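Local structure of neutral proteinase inhibitor ScNPI (Streptomyces caespitosus, 4HWX) at residues 100-103 with 104-108. The protein is a secreted, homodimeric inhibitor of the Streptomyces subtilisin inhibitor family that probably blocks both serine and metallo-peptidases. Sequence-based numbering, arbitrary orientation.
Sequences CVMS and ANLNS
Val101 and Asn105 stand one helical turn apart with their side chains running alongside each other in a common direction, and the amide of the second turns back onto the backbone of the first. With CG set beside its own backbone N (chi1 -74°), Asn105 brings ND2 to 2.9 Å from Val101 O in a nearly straight bond, the acceptor lying in the amide plane. Asn105 N also donates to Val101 O, at 3.1 Å, from the opposite face of the carbonyl plane, so one residue grips this oxygen twice. Val101 CG1, anti to its backbone N, lies 3.6 Å from Asn105 ND2, flanking the amide with a methyl group. On the buried side, the extended methionine chain of Met102 passes at a slant across Leu106, with CG at 3.9 Å and CE at 4.0 Å from Leu106 CD1. This pair packs on Phe96 and Val79, seating helix 99-105 against the antiparallel sheet, while Cys100 ties the helix to Cys70 by a disulfide. Leu106 N still donates a bent hydrogen bond (N-H...O 132°) to Met102 O at 2.9 Å as the chain leaves helical geometry at Leu106. With an alanine at Asn105, Val101 O would probably keep the backbone donor of that position but lose the amide one, and Val101 CG1 would lose its neighbour. The chemistry thus implies a last helical turn secured by a side-chain amide on one flank and by apolar packing on the sheet side.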
ATOM      1  N   CYS A 100     -15.236  -6.079 -18.032  1.00 26.50           N
ATOM      2  CA  CYS A 100     -14.781  -6.521 -19.352  1.00 26.37           C
ATOM      3  C   CYS A 100     -13.747  -5.521 -19.904  1.00 27.82           C
ATOM      4  O   CYS A 100     -12.715  -5.931 -20.433  1.00 26.53           O
ATOM      5  CB  CYS A 100     -15.959  -6.688 -20.311  1.00 27.81           C
ATOM      6  SG  CYS A 100     -15.485  -7.325 -21.945  1.00 32.42           S
ATOM      7  N   VAL A 101     -14.052  -4.217 -19.824  1.00 25.55           N
ATOM      8  CA  VAL A 101     -13.177  -3.128 -20.308  1.00 25.23           C
ATOM      9  C   VAL A 101     -11.844  -3.133 -19.506  1.00 28.02           C
ATOM     10  O   VAL A 101     -10.759  -2.980 -20.080  1.00 25.93           O
ATOM     11  CB  VAL A 101     -13.879  -1.737 -20.263  1.00 27.93           C
ATOM     12  CG1 VAL A 101     -12.920  -0.619 -20.705  1.00 27.35           C
ATOM     13  CG2 VAL A 101     -15.138  -1.730 -21.141  1.00 27.61           C
ATOM     14  N   MET A 102     -11.936  -3.382 -18.210  1.00 25.72           N
ATOM     15  CA  MET A 102     -10.756  -3.492 -17.356  1.00 24.78           C
ATOM     16  C   MET A 102      -9.845  -4.606 -17.841  1.00 27.96           C
ATOM     17  O   MET A 102      -8.647  -4.365 -18.062  1.00 27.21           O
ATOM     18  CB  MET A 102     -11.164  -3.745 -15.897  1.00 25.93           C
ATOM     19  CG  MET A 102      -9.975  -4.083 -15.033  1.00 28.88           C
ATOM     20  SD  MET A 102     -10.407  -4.238 -13.288  1.00 31.51           S
ATOM     21  CE  MET A 102      -8.999  -5.339 -12.745  1.00 30.19           C
ATOM     22  N   SER A 103     -10.423  -5.809 -18.042  1.00 27.26           N
ATOM     23  CA  SER A 103      -9.675  -6.981 -18.519  1.00 28.97           C
ATOM     24  C   SER A 103      -9.016  -6.698 -19.880  1.00 32.91           C
ATOM     25  O   SER A 103      -7.814  -6.999 -20.055  1.00 30.91           O
ATOM     26  CB  SER A 103     -10.578  -8.210 -18.595  1.00 32.94           C
ATOM     27  OG  SER A 103      -9.880  -9.316 -19.143  1.00 44.02           O
ATOM     28  N   ALA A 104      -9.766  -6.061 -20.809  1.00 29.02           N
ATOM     29  CA  ALA A 104      -9.257  -5.748 -22.155  1.00 29.24           C
ATOM     30  C   ALA A 104      -8.023  -4.827 -22.113  1.00 32.66           C
ATOM     31  O   ALA A 104      -7.059  -5.059 -22.857  1.00 31.86           O
ATOM     32  CB  ALA A 104     -10.347  -5.108 -23.006  1.00 30.24           C
ATOM     33  N   ASN A 105      -8.041  -3.816 -21.231  1.00 29.01           N
ATOM     34  CA  ASN A 105      -6.952  -2.834 -21.153  1.00 28.82           C
ATOM     35  C   ASN A 105      -5.817  -3.237 -20.233  1.00 33.48           C
ATOM     36  O   ASN A 105      -4.744  -2.636 -20.321  1.00 33.18           O
ATOM     37  CB  ASN A 105      -7.501  -1.497 -20.693  1.00 26.65           C
ATOM     38  CG  ASN A 105      -8.268  -0.818 -21.783  1.00 42.19           C
ATOM     39  OD1 ASN A 105      -7.689  -0.119 -22.622  1.00 32.43           O
ATOM     40  ND2 ASN A 105      -9.567  -1.088 -21.848  1.00 33.15           N
ATOM     41  N   LEU A 106      -6.035  -4.214 -19.338  1.00 31.45           N
ATOM     42  CA  LEU A 106      -4.969  -4.591 -18.423  1.00 33.94           C
ATOM     43  C   LEU A 106      -4.255  -5.826 -18.895  1.00 49.14           C
ATOM     44  O   LEU A 106      -3.671  -6.529 -18.066  1.00 50.55           O
ATOM     45  CB  LEU A 106      -5.443  -4.730 -16.968  1.00 33.43           C
ATOM     46  CG  LEU A 106      -5.455  -3.416 -16.195  1.00 38.49           C
ATOM     47  CD1 LEU A 106      -6.072  -3.612 -14.819  1.00 40.01           C
ATOM     48  CD2 LEU A 106      -4.033  -2.798 -16.078  1.00 39.66           C
ATOM     49  N   ASN A 107      -4.270  -6.064 -20.246  1.00 51.69           N
ATOM     50  CA  ASN A 107      -3.539  -7.114 -20.979  1.00 55.24           C
ATOM     51  C   ASN A 107      -3.903  -8.455 -20.365  1.00 62.23           C
ATOM     52  O   ASN A 107      -5.075  -8.838 -20.315  1.00 63.56           O
ATOM     53  CB  ASN A 107      -2.014  -6.794 -20.821  1.00 60.44           C
ATOM     54  CG  ASN A 107      -1.047  -7.332 -21.834  1.00 94.00           C
ATOM     55  OD1 ASN A 107      -0.118  -8.071 -21.488  1.00 92.74           O
ATOM     56  ND2 ASN A 107      -1.126  -6.831 -23.057  1.00 87.97           N
ATOM     57  N   SER A 108      -2.881  -9.136 -19.886  1.00 58.15           N
ATOM     58  CA  SER A 108      -2.844 -10.315 -19.036  1.00 57.50           C
ATOM     59  C   SER A 108      -1.671 -10.008 -18.096  1.00 57.20           C
ATOM     60  O   SER A 108      -0.969 -10.904 -17.608  1.00 57.57           O
ATOM     61  CB  SER A 108      -2.694 -11.593 -19.856  1.00 62.65           C
ATOM     62  OG  SER A 108      -3.969 -12.101 -20.210  1.00 70.68           O
TER